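Local coordinates for putative acyl-[acyl-carrier-protein] desaturase DesA2 (Mycobacterium tuberculosis, PDB 1ZA0) that may act as a homodimeric di-iron acyl-acyl-carrier-protein desaturase, introducing double bonds into acyl chains during mycobacterial fatty acid biosynthesis, at residues D67-L72 with R167-Q172; T147-L152 with D205-E210; T151-A156 with A216-D221; N198-C203 with D209-A214. All coordinates share one frame; numbering follows the deposited sequence.

Contact 1 of 4, residues D67-L72 with R167-Q172; sequences DACEIL and RNLAAQ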
loop_
_atom_site.group_PDB
_atom_site.type_symbol
_atom_site.label_atom_id
_atom_site.label_comp_id
_atom_site.label_asym_id
_atom_site.label_seq_id
_atom_site.Cartn_x
_atom_site.Cartn_y
_atom_site.Cartn_z
ATOM N N ASP A 67 6.713 11.593 -7.492
ATOM C CA ASP A 67 6.145 11.935 -6.220
ATOM C C ASP A 67 5.368 10.745 -5.651
ATOM O O ASP A 67 5.502 10.415 -4.466
ATOM C CB ASP A 67 5.167 13.104 -6.314
ATOM C CG ASP A 67 5.839 14.478 -6.571
ATOM O OD1 ASP A 67 7.088 14.591 -6.501
ATOM O OD2 ASP A 67 5.129 15.475 -6.845
ATOM N N ALA A 68 4.512 10.140 -6.480
ATOM C CA ALA A 68 3.713 8.960 -6.069
ATOM C C ALA A 68 4.645 7.818 -5.577
ATOM O O ALA A 68 4.365 7.162 -4.557
ATOM C CB ALA A 68 2.854 8.502 -7.182
ATOM N N CYS A 69 5.740 7.605 -6.286
ATOM C CA CYS A 69 6.665 6.546 -5.924
ATOM C C CYS A 69 7.394 6.832 -4.572
ATOM O O CYS A 69 7.670 5.927 -3.838
ATOM C CB CYS A 69 7.707 6.305 -7.007
ATOM S SG CYS A 69 7.063 5.519 -8.492
ATOM N N GLU A 70 7.746 8.079 -4.333
ATOM C CA GLU A 70 8.402 8.487 -3.092
ATOM C C GLU A 70 7.482 8.329 -1.920
ATOM O O GLU A 70 7.902 7.839 -0.885
ATOM C CB GLU A 70 8.918 9.922 -3.158
ATOM C CG GLU A 70 9.975 10.069 -4.221
ATOM C CD GLU A 70 10.543 11.463 -4.329
ATOM O OE1 GLU A 70 9.874 12.408 -4.806
ATOM O OE2 GLU A 70 11.721 11.581 -3.937
ATOM N N ILE A 71 6.199 8.669 -2.104
ATOM C CA ILE A 71 5.213 8.429 -1.052
ATOM C C ILE A 71 5.110 6.955 -0.732
ATOM O O ILE A 71 5.113 6.573 0.442
ATOM C CB ILE A 71 3.825 9.005 -1.470
ATOM C CG1 ILE A 71 3.897 10.528 -1.515
ATOM C CG2 ILE A 71 2.690 8.474 -0.504
ATOM C CD1 ILE A 71 2.766 11.139 -2.376
ATOM N N LEU A 72 5.081 6.091 -1.764
ATOM C CA LEU A 72 4.973 4.638 -1.545
ATOM C C LEU A 72 6.160 4.074 -0.788
ATOM O O LEU A 72 6.047 3.207 0.139
ATOM C CB LEU A 72 4.843 3.850 -2.851
ATOM C CG LEU A 72 3.493 3.718 -3.493
ATOM C CD1 LEU A 72 3.573 2.970 -4.853
ATOM C CD2 LEU A 72 2.535 3.080 -2.531
ATOM N N ARG A 167 -2.889 0.723 -8.400
ATOM C CA ARG A 167 -3.618 0.524 -9.631
ATOM C C ARG A 167 -3.676 1.825 -10.490
ATOM O O ARG A 167 -3.388 1.776 -11.715
ATOM C CB ARG A 167 -5.031 -0.023 -9.367
ATOM C CG ARG A 167 -5.779 -0.271 -10.684
ATOM N N ASN A 168 -4.023 2.950 -9.848
ATOM C CA ASN A 168 -4.218 4.195 -10.523
ATOM C C ASN A 168 -2.867 4.663 -11.018
ATOM O O ASN A 168 -2.749 5.264 -12.097
ATOM C CB ASN A 168 -4.870 5.275 -9.623
ATOM C CG ASN A 168 -6.329 4.947 -9.249
ATOM O OD1 ASN A 168 -6.940 4.012 -9.828
ATOM N ND2 ASN A 168 -6.895 5.746 -8.327
ATOM N N LEU A 169 -1.842 4.462 -10.216
ATOM C CA LEU A 169 -0.501 4.859 -10.626
ATOM C C LEU A 169 0.037 4.059 -11.785
ATOM O O LEU A 169 0.530 4.632 -12.740
ATOM C CB LEU A 169 0.451 4.778 -9.429
ATOM C CG LEU A 169 1.909 5.076 -9.694
ATOM C CD1 LEU A 169 2.219 6.489 -10.155
ATOM C CD2 LEU A 169 2.764 4.697 -8.455
ATOM N N ALA A 170 -0.046 2.738 -11.720
ATOM C CA ALA A 170 0.421 1.856 -12.780
ATOM C C ALA A 170 -0.257 2.286 -14.156
ATOM O O ALA A 170 0.409 2.420 -15.157
ATOM C CB ALA A 170 0.074 0.399 -12.433
ATOM N N ALA A 171 -1.545 2.622 -14.110
ATOM C CA ALA A 171 -2.312 2.927 -15.278
ATOM C C ALA A 171 -1.816 4.234 -15.937
ATOM O O ALA A 171 -2.117 4.435 -17.068
ATOM C CB ALA A 171 -3.769 3.016 -14.954
ATOM N N GLN A 172 -1.130 5.109 -15.203
ATOM C CA GLN A 172 -0.625 6.389 -15.711
ATOM C C GLN A 172 0.845 6.368 -16.097
ATOM O O GLN A 172 1.348 7.380 -16.608
ATOM C CB GLN A 172 -0.859 7.529 -14.716
ATOM C CG GLN A 172 -2.340 7.886 -14.497
ATOM C CD GLN A 172 -2.599 9.040 -13.571
ATOM O OE1 GLN A 172 -1.712 9.846 -13.340
ATOM N NE2 GLN A 172 -3.827 9.136 -13.026
#
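L169 reaches out from its helix to meet A68, C69 and L72, three residues that form a small apolar patch on the helix across from it. It is a compact example of how one branched side chain can bridge helices whose backbones stand well apart. The short segments are 11.3 Å apart at the closest approach of their axes and run roughly antiparallel, at 146°. The isobutyl group of L169 projects across this gap because its CG stands opposite the backbone N (chi1 176°); CD1 meets A68 alone, while CD2 is shared among A68, L72 and C69. CD1 makes the closest touch, sitting 3.6 Å from CB of A68, the short methyl that lets a leucine approach so near the opposing backbone. CD2 stays near the same methyl, with 4.0 Å between L169 CD2 and A68 CB, and also meets L72. The two leucines meet tip to tip, L72 CD1 standing 4.1 Å from L169 CD2. The sulfur of C69 borders the same branch more loosely, at 4.4 Å from SG to L169 CD2. Everything that touches here is buried and the chemistry is wholly apolar, as expected of the interior of a ferritin-like helical bundle. L72 also lies about 5 Å, side chain to side chain, from E189, a ligand of the bound manganese. Around the pair, F165 of helix 148-172 covers A68 and L72, V239 of helix 233-241 rests on A68, and helix 176-206 contributes L178 against C69 and I182 against L169.

Contact 2 of 4, residues T147-L152 with D205-E210; sequences TQVETL and DYTRDE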
loop_
_atom_site.group_PDB
_atom_site.type_symbol
_atom_site.label_atom_id
_atom_site.label_comp_id
_atom_site.label_asym_id
_atom_site.label_seq_id
_atom_site.Cartn_x
_atom_site.Cartn_y
_atom_site.Cartn_z
ATOM N N THR A 147 -7.531 -2.159 19.555
ATOM C CA THR A 147 -7.981 -3.545 19.738
ATOM C C THR A 147 -7.598 -4.378 18.546
ATOM O O THR A 147 -7.209 -3.834 17.468
ATOM C CB THR A 147 -9.512 -3.658 19.910
ATOM O OG1 THR A 147 -10.186 -3.060 18.794
ATOM C CG2 THR A 147 -10.056 -2.856 21.201
ATOM N N GLN A 148 -7.706 -5.696 18.729
ATOM C CA GLN A 148 -7.433 -6.640 17.641
ATOM C C GLN A 148 -8.355 -6.396 16.423
ATOM O O GLN A 148 -7.911 -6.537 15.309
ATOM C CB GLN A 148 -7.560 -8.106 18.079
ATOM N N VAL A 149 -9.601 -6.010 16.668
ATOM C CA VAL A 149 -10.626 -5.879 15.636
ATOM C C VAL A 149 -10.414 -4.571 14.946
ATOM O O VAL A 149 -10.462 -4.510 13.739
ATOM C CB VAL A 149 -12.086 -5.989 16.204
ATOM C CG1 VAL A 149 -13.151 -5.546 15.196
ATOM C CG2 VAL A 149 -12.338 -7.418 16.651
ATOM N N GLU A 150 -10.179 -3.535 15.724
ATOM C CA GLU A 150 -9.769 -2.241 15.221
ATOM C C GLU A 150 -8.549 -2.311 14.286
ATOM O O GLU A 150 -8.518 -1.610 13.279
ATOM C CB GLU A 150 -9.487 -1.285 16.371
ATOM C CG GLU A 150 -10.729 -0.564 16.866
ATOM C CD GLU A 150 -10.522 0.205 18.194
ATOM O OE1 GLU A 150 -9.452 0.107 18.812
ATOM O OE2 GLU A 150 -11.458 0.895 18.613
ATOM N N THR A 151 -7.638 -3.216 14.581
ATOM C CA THR A 151 -6.405 -3.362 13.861
ATOM C C THR A 151 -6.699 -4.042 12.508
ATOM O O THR A 151 -6.112 -3.648 11.473
ATOM C CB THR A 151 -5.372 -4.192 14.702
ATOM O OG1 THR A 151 -4.914 -3.428 15.839
ATOM C CG2 THR A 151 -4.102 -4.451 13.950
ATOM N N LEU A 152 -7.563 -5.085 12.524
ATOM C CA LEU A 152 -7.857 -5.813 11.304
ATOM C C LEU A 152 -8.651 -4.925 10.378
ATOM O O LEU A 152 -8.445 -4.974 9.178
ATOM C CB LEU A 152 -8.569 -7.153 11.563
ATOM C CG LEU A 152 -7.797 -8.204 12.349
ATOM C CD1 LEU A 152 -8.760 -9.411 12.829
ATOM C CD2 LEU A 152 -6.620 -8.732 11.537
ATOM N N ASP A 205 -19.065 -11.666 11.750
ATOM C CA ASP A 205 -19.868 -12.853 12.130
ATOM C C ASP A 205 -19.790 -13.240 13.651
ATOM O O ASP A 205 -20.799 -13.536 14.274
ATOM C CB ASP A 205 -19.409 -14.032 11.279
ATOM C CG ASP A 205 -19.597 -13.795 9.794
ATOM O OD1 ASP A 205 -20.337 -12.883 9.430
ATOM O OD2 ASP A 205 -19.075 -14.458 8.905
ATOM N N TYR A 206 -18.587 -13.199 14.231
ATOM C CA TYR A 206 -18.342 -13.542 15.620
ATOM C C TYR A 206 -18.698 -12.442 16.619
ATOM O O TYR A 206 -19.316 -12.706 17.676
ATOM C CB TYR A 206 -16.883 -13.979 15.763
ATOM C CG TYR A 206 -16.444 -14.238 17.226
ATOM C CD1 TYR A 206 -17.114 -15.176 18.051
ATOM C CD2 TYR A 206 -15.341 -13.572 17.764
ATOM C CE1 TYR A 206 -16.692 -15.414 19.386
ATOM C CE2 TYR A 206 -14.922 -13.800 19.079
ATOM C CZ TYR A 206 -15.595 -14.711 19.879
ATOM O OH TYR A 206 -15.093 -14.915 21.139
ATOM N N THR A 207 -18.298 -11.211 16.315
ATOM C CA THR A 207 -18.452 -10.104 17.219
ATOM C C THR A 207 -18.897 -8.830 16.504
ATOM O O THR A 207 -18.167 -7.811 16.364
ATOM C CB THR A 207 -17.152 -9.878 18.084
ATOM O OG1 THR A 207 -17.398 -8.785 18.973
ATOM C CG2 THR A 207 -15.960 -9.380 17.207
ATOM N N ARG A 208 -20.167 -8.856 16.106
ATOM C CA ARG A 208 -20.712 -7.875 15.157
ATOM C C ARG A 208 -20.628 -6.391 15.514
ATOM O O ARG A 208 -20.188 -5.566 14.689
ATOM C CB ARG A 208 -22.182 -8.243 14.826
ATOM C CG ARG A 208 -22.676 -7.659 13.582
ATOM C CD ARG A 208 -24.147 -7.839 13.368
ATOM N NE ARG A 208 -24.639 -7.034 12.251
ATOM C CZ ARG A 208 -24.459 -7.316 10.973
ATOM N NH1 ARG A 208 -23.833 -8.402 10.614
ATOM N NH2 ARG A 208 -24.932 -6.496 10.045
ATOM N N ASP A 209 -21.108 -5.998 16.693
ATOM C CA ASP A 209 -21.300 -4.590 16.922
ATOM C C ASP A 209 -19.959 -3.924 17.179
ATOM O O ASP A 209 -19.820 -2.738 16.959
ATOM C CB ASP A 209 -22.240 -4.305 18.116
ATOM C CG ASP A 209 -23.659 -4.773 17.884
ATOM O OD1 ASP A 209 -24.226 -4.549 16.785
ATOM O OD2 ASP A 209 -24.282 -5.373 18.778
ATOM N N GLU A 210 -19.021 -4.689 17.699
ATOM C CA GLU A 210 -17.632 -4.282 17.863
ATOM C C GLU A 210 -17.030 -3.934 16.485
ATOM O O GLU A 210 -16.487 -2.840 16.299
ATOM C CB GLU A 210 -16.839 -5.440 18.505
ATOM C CG GLU A 210 -15.586 -5.014 19.246
ATOM C CD GLU A 210 -14.694 -6.181 19.590
ATOM O OE1 GLU A 210 -13.464 -5.958 19.737
ATOM O OE2 GLU A 210 -15.207 -7.340 19.683
HETATM O O HOH W 1 -12.752 -3.209 19.363
HETATM O O HOH W 2 -10.817 -6.924 19.513
#
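A carboxylate oxygen lies against a valine methyl: E210 OE1 rests 3.6 Å from V149 CG2, and the polar part of the contact is handed over to water. The extended glutamate chain, its CG opposite the backbone N (chi1 -156°), carries the carboxylate there. Two waters donate to that same oxygen. One, 2.9 Å from E210 OE1, continues to T147 OG1 at 2.6 Å; the other, 2.8 Å from E210 OE1, accepts from the backbone N of V149 at 3.2 Å. The glutamate thus serves, through water, the opening turn of helix 148-172, where its negative charge would probably be favoured by the helix dipole. That turn is a textbook capping box. T147, the N-cap, takes the N-H of E150 on OG1 at 3.1 Å, and E150 OE1 in turn accepts from T147 N, met on its anti side and 29° out of the carboxylate plane. The other oxygen of E210, OE2, is held by T207, the single non-helical residue between helices 176-206 and 208-221: T207 OG1 donates to its anti lone pair at 2.7 Å from E210 OE2. The T207 methyl, CG2, also brushes V149 CG2. Further apolar cover for V149 comes from L10 of helix 9-27, C203 and T211.

Contact 3 of 4, residues T151-A156 with A216-D221; sequences TLVYMA and AARAAD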
loop_
_atom_site.group_PDB
_atom_site.type_symbol
_atom_site.label_atom_id
_atom_site.label_comp_id
_atom_site.label_asym_id
_atom_site.label_seq_id
_atom_site.Cartn_x
_atom_site.Cartn_y
_atom_site.Cartn_z
ATOM N N THR A 151 -7.638 -3.216 14.581
ATOM C CA THR A 151 -6.405 -3.362 13.861
ATOM C C THR A 151 -6.699 -4.042 12.508
ATOM O O THR A 151 -6.112 -3.648 11.473
ATOM C CB THR A 151 -5.372 -4.192 14.702
ATOM O OG1 THR A 151 -4.914 -3.428 15.839
ATOM C CG2 THR A 151 -4.102 -4.451 13.950
ATOM N N LEU A 152 -7.563 -5.085 12.524
ATOM C CA LEU A 152 -7.857 -5.813 11.304
ATOM C C LEU A 152 -8.651 -4.925 10.378
ATOM O O LEU A 152 -8.445 -4.974 9.178
ATOM C CB LEU A 152 -8.569 -7.153 11.563
ATOM C CG LEU A 152 -7.797 -8.204 12.349
ATOM C CD1 LEU A 152 -8.760 -9.411 12.829
ATOM C CD2 LEU A 152 -6.620 -8.732 11.537
ATOM N N VAL A 153 -9.554 -4.114 10.930
ATOM C CA VAL A 153 -10.373 -3.211 10.153
ATOM C C VAL A 153 -9.461 -2.126 9.496
ATOM O O VAL A 153 -9.593 -1.870 8.332
ATOM C CB VAL A 153 -11.427 -2.549 11.021
ATOM C CG1 VAL A 153 -12.093 -1.355 10.307
ATOM C CG2 VAL A 153 -12.509 -3.644 11.457
ATOM N N TYR A 154 -8.574 -1.534 10.296
ATOM C CA TYR A 154 -7.616 -0.559 9.808
ATOM C C TYR A 154 -6.805 -1.130 8.630
ATOM O O TYR A 154 -6.703 -0.480 7.617
ATOM C CB TYR A 154 -6.676 -0.097 10.928
ATOM C CG TYR A 154 -5.574 0.798 10.420
ATOM C CD1 TYR A 154 -5.809 2.175 10.155
ATOM C CD2 TYR A 154 -4.347 0.277 10.113
ATOM C CE1 TYR A 154 -4.757 2.998 9.640
ATOM C CE2 TYR A 154 -3.324 1.087 9.615
ATOM C CZ TYR A 154 -3.542 2.418 9.378
ATOM O OH TYR A 154 -2.488 3.160 8.877
ATOM N N MET A 155 -6.230 -2.315 8.788
ATOM C CA MET A 155 -5.445 -2.925 7.768
ATOM C C MET A 155 -6.242 -3.223 6.488
ATOM O O MET A 155 -5.705 -3.055 5.386
ATOM C CB MET A 155 -4.801 -4.196 8.262
ATOM C CG MET A 155 -3.715 -3.991 9.294
ATOM S SD MET A 155 -2.406 -2.861 8.779
ATOM C CE MET A 155 -1.751 -3.860 7.366
ATOM N N ALA A 156 -7.524 -3.572 6.615
ATOM C CA ALA A 156 -8.304 -3.821 5.428
ATOM C C ALA A 156 -8.478 -2.560 4.599
ATOM O O ALA A 156 -8.349 -2.588 3.346
ATOM C CB ALA A 156 -9.703 -4.452 5.814
ATOM N N ALA A 216 -16.980 2.054 11.532
ATOM C CA ALA A 216 -17.461 3.440 11.603
ATOM C C ALA A 216 -16.364 4.414 11.983
ATOM O O ALA A 216 -16.200 5.450 11.343
ATOM C CB ALA A 216 -18.651 3.561 12.599
ATOM N N ALA A 217 -15.573 4.054 12.975
ATOM C CA ALA A 217 -14.531 4.965 13.492
ATOM C C ALA A 217 -13.382 5.176 12.474
ATOM O O ALA A 217 -12.916 6.301 12.290
ATOM C CB ALA A 217 -13.997 4.440 14.815
ATOM N N ARG A 218 -12.930 4.098 11.814
ATOM C CA ARG A 218 -11.955 4.193 10.726
ATOM C C ARG A 218 -12.487 4.980 9.541
ATOM O O ARG A 218 -11.796 5.855 9.038
ATOM C CB ARG A 218 -11.484 2.813 10.302
ATOM C CG ARG A 218 -10.531 2.192 11.285
ATOM C CD ARG A 218 -9.325 3.137 11.808
ATOM N NE ARG A 218 -9.186 2.957 13.259
ATOM C CZ ARG A 218 -9.798 3.673 14.235
ATOM N NH1 ARG A 218 -9.594 3.322 15.490
ATOM N NH2 ARG A 218 -10.563 4.737 14.004
ATOM N N ALA A 219 -13.724 4.718 9.124
ATOM C CA ALA A 219 -14.323 5.413 8.003
ATOM C C ALA A 219 -14.290 6.904 8.244
ATOM O O ALA A 219 -14.132 7.670 7.292
ATOM C CB ALA A 219 -15.726 4.975 7.764
ATOM N N ALA A 220 -14.465 7.330 9.500
ATOM C CA ALA A 220 -14.545 8.777 9.802
ATOM C C ALA A 220 -13.134 9.379 9.875
ATOM O O ALA A 220 -12.978 10.560 9.582
ATOM C CB ALA A 220 -15.269 9.044 11.116
ATOM N N ASP A 221 -12.145 8.580 10.257
ATOM C CA ASP A 221 -10.821 9.106 10.591
ATOM C C ASP A 221 -9.717 8.822 9.573
ATOM O O ASP A 221 -8.615 9.364 9.729
ATOM C CB ASP A 221 -10.380 8.668 12.014
ATOM C CG ASP A 221 -9.532 7.382 12.022
ATOM O OD1 ASP A 221 -8.939 6.992 10.965
ATOM O OD2 ASP A 221 -9.363 6.714 13.074
#
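Apolar touches carry this contact, and the aliphatic stem of R218 makes them all on its side. R218 CG lies 4.0 Å from V153 CG1, the two side chains crossing at a slant; the valine torsion that sets CG1 opposite the backbone N (chi1 167°) puts this branch beside the arginine stem. One carbon further out, R218 CD comes 4.0 Å from Y154 CD1. The methylene approaches at the edge of the tyrosine ring, near the ring plane, and the arginine chain crosses the tyrosine at about a right angle. Contact with the ring is therefore made by aliphatic carbon, and the guanidinium, tilted 66° from the ring plane, is not stacked upon it. The last turn of helix 208-221 here lies against helix 148-172, a helix of the metal-binding bundle that supplies E159 to the bound manganese. The side chain of Y154 is about 8 Å from that of E159. The charged head of R218 is paired within its own helix. Bends at chi2 (-47°) and chi3 turn it back toward D221, with which it forms a salt bridge between R218 NH2 and D221 OD2, modelled unusually short so that its exact length is doubtful. Y146, in the loop before helix 148-172, also packs on R218, while A214 and I215 add to the cover over V153.

Contact 4 of 4, residues N198-C203 with D209-A214; sequences NLVTHC and DETIAA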
loop_
_atom_site.group_PDB
_atom_site.type_symbol
_atom_site.label_atom_id
_atom_site.label_comp_id
_atom_site.label_asym_id
_atom_site.label_seq_id
_atom_site.Cartn_x
_atom_site.Cartn_y
_atom_site.Cartn_z
ATOM N N ASN A 198 -11.071 -10.611 4.636
ATOM C CA ASN A 198 -11.751 -11.864 4.944
ATOM C C ASN A 198 -11.771 -12.074 6.499
ATOM O O ASN A 198 -12.744 -12.601 7.047
ATOM C CB ASN A 198 -11.076 -13.050 4.201
ATOM C CG ASN A 198 -11.396 -13.070 2.719
ATOM O OD1 ASN A 198 -12.360 -12.376 2.298
ATOM N ND2 ASN A 198 -10.621 -13.893 1.898
ATOM N N LEU A 199 -10.719 -11.621 7.190
ATOM C CA LEU A 199 -10.628 -11.771 8.642
ATOM C C LEU A 199 -11.674 -10.889 9.255
ATOM O O LEU A 199 -12.337 -11.278 10.222
ATOM C CB LEU A 199 -9.248 -11.439 9.181
ATOM C CG LEU A 199 -8.082 -12.269 8.727
ATOM C CD1 LEU A 199 -6.735 -11.895 9.391
ATOM C CD2 LEU A 199 -8.379 -13.660 9.005
ATOM N N VAL A 200 -11.869 -9.714 8.678
ATOM C CA VAL A 200 -12.858 -8.779 9.132
ATOM C C VAL A 200 -14.291 -9.319 8.934
ATOM O O VAL A 200 -15.193 -9.098 9.785
ATOM C CB VAL A 200 -12.733 -7.419 8.473
ATOM C CG1 VAL A 200 -13.913 -6.525 8.782
ATOM C CG2 VAL A 200 -11.433 -6.700 8.896
ATOM N N THR A 201 -14.502 -10.004 7.830
ATOM C CA THR A 201 -15.784 -10.690 7.617
ATOM C C THR A 201 -16.045 -11.677 8.774
ATOM O O THR A 201 -17.148 -11.683 9.261
ATOM C CB THR A 201 -15.780 -11.391 6.237
ATOM O OG1 THR A 201 -15.763 -10.369 5.223
ATOM C CG2 THR A 201 -17.086 -12.188 6.002
ATOM N N HIS A 202 -15.075 -12.522 9.157
ATOM C CA HIS A 202 -15.268 -13.428 10.282
ATOM C C HIS A 202 -15.499 -12.673 11.597
ATOM O O HIS A 202 -16.321 -13.109 12.391
ATOM C CB HIS A 202 -14.175 -14.483 10.372
ATOM C CG HIS A 202 -14.476 -15.590 11.356
ATOM N ND1 HIS A 202 -15.498 -16.502 11.178
ATOM C CD2 HIS A 202 -13.905 -15.909 12.551
ATOM C CE1 HIS A 202 -15.541 -17.338 12.208
ATOM N NE2 HIS A 202 -14.594 -16.996 13.063
ATOM N N CYS A 203 -14.896 -11.486 11.770
ATOM C CA CYS A 203 -15.143 -10.647 12.938
ATOM C C CYS A 203 -16.564 -10.122 12.945
ATOM O O CYS A 203 -17.220 -10.032 14.028
ATOM C CB CYS A 203 -14.188 -9.455 13.055
ATOM S SG CYS A 203 -12.491 -9.858 13.312
ATOM N N ASP A 209 -21.108 -5.998 16.693
ATOM C CA ASP A 209 -21.300 -4.590 16.922
ATOM C C ASP A 209 -19.959 -3.924 17.179
ATOM O O ASP A 209 -19.820 -2.738 16.959
ATOM C CB ASP A 209 -22.240 -4.305 18.116
ATOM C CG ASP A 209 -23.659 -4.773 17.884
ATOM O OD1 ASP A 209 -24.226 -4.549 16.785
ATOM O OD2 ASP A 209 -24.282 -5.373 18.778
ATOM N N GLU A 210 -19.021 -4.689 17.699
ATOM C CA GLU A 210 -17.632 -4.282 17.863
ATOM C C GLU A 210 -17.030 -3.934 16.485
ATOM O O GLU A 210 -16.487 -2.840 16.299
ATOM C CB GLU A 210 -16.839 -5.440 18.505
ATOM C CG GLU A 210 -15.586 -5.014 19.246
ATOM C CD GLU A 210 -14.694 -6.181 19.590
ATOM O OE1 GLU A 210 -13.464 -5.958 19.737
ATOM O OE2 GLU A 210 -15.207 -7.340 19.683
ATOM N N THR A 211 -17.176 -4.873 15.539
ATOM C CA THR A 211 -16.631 -4.737 14.187
ATOM C C THR A 211 -17.255 -3.552 13.456
ATOM O O THR A 211 -16.560 -2.711 12.920
ATOM C CB THR A 211 -16.747 -6.077 13.454
ATOM O OG1 THR A 211 -16.119 -7.104 14.253
ATOM C CG2 THR A 211 -15.908 -6.081 12.154
ATOM N N ILE A 212 -18.567 -3.406 13.553
ATOM C CA ILE A 212 -19.260 -2.276 12.978
ATOM C C ILE A 212 -18.766 -0.944 13.547
ATOM O O ILE A 212 -18.541 0.012 12.775
ATOM C CB ILE A 212 -20.827 -2.437 13.063
ATOM C CG1 ILE A 212 -21.275 -3.601 12.155
ATOM C CG2 ILE A 212 -21.552 -1.166 12.643
ATOM C CD1 ILE A 212 -22.761 -3.979 12.221
ATOM N N ALA A 213 -18.602 -0.881 14.863
ATOM C CA ALA A 213 -18.105 0.324 15.502
ATOM C C ALA A 213 -16.696 0.651 15.040
ATOM O O ALA A 213 -16.394 1.788 14.855
ATOM C CB ALA A 213 -18.113 0.169 17.047
ATOM N N ALA A 214 -15.862 -0.366 14.909
ATOM C CA ALA A 214 -14.519 -0.187 14.401
ATOM C C ALA A 214 -14.561 0.345 12.952
ATOM O O ALA A 214 -13.836 1.265 12.618
ATOM C CB ALA A 214 -13.744 -1.451 14.525
#
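T211 presses into the end of helix 176-206 at C203, where the fit is tight: the CA atoms of the two residues are only 6.2 Å apart. T211 OG1 stands 3.3 Å from C203 CB and also lies close to the backbone carbonyl of C203, while the hydroxyl is hydrogen-bonded to the carbonyl oxygen of T207, the residue that precedes its helix. A chi1 of -54° sets OG1 opposite the carbonyl carbon of T211, so that the hydroxyl faces C203 and the methyl CG2 is turned toward V200. There the packing is more relaxed, with 3.9 Å from V200 CG1 to T211 CG2, and the same methyl lies as far from C203 CB. L152 of helix 148-172 covers C203. The outward side of helix 208-221 is different, for D209 and A213 are exposed and take no part in the packing. On the other helix H202 turns to helix 9-27, bonding to E13. Two consecutive helices linked by one non-helical residue make a short helix-helix connection, a helical corner, here at one end of the ferritin-like bundle.

Contact 1 stands alone, on the other side of the chain's centre from the rest; it shares helix 148-172 with contacts 2 and 3, but at the opposite end, and is the purely hydrocarbon-and-sulfur case nearest the metal site. The other three crowd together where helices 148-172, 176-206 and 208-221 converge. Contact 4 is buried, contact 3 buried with a salt bridge to exposed D221 at its margin, and contact 2 reaches the surface. L152, shared by contacts 2 and 3, packs on C203 and L199 of contact 4. E150 of contact 2 lies beside R218 of contact 3. Water mediates at exposed contact 2, whereas buried contact 4 still holds a hydroxyl, satisfied by its own chain.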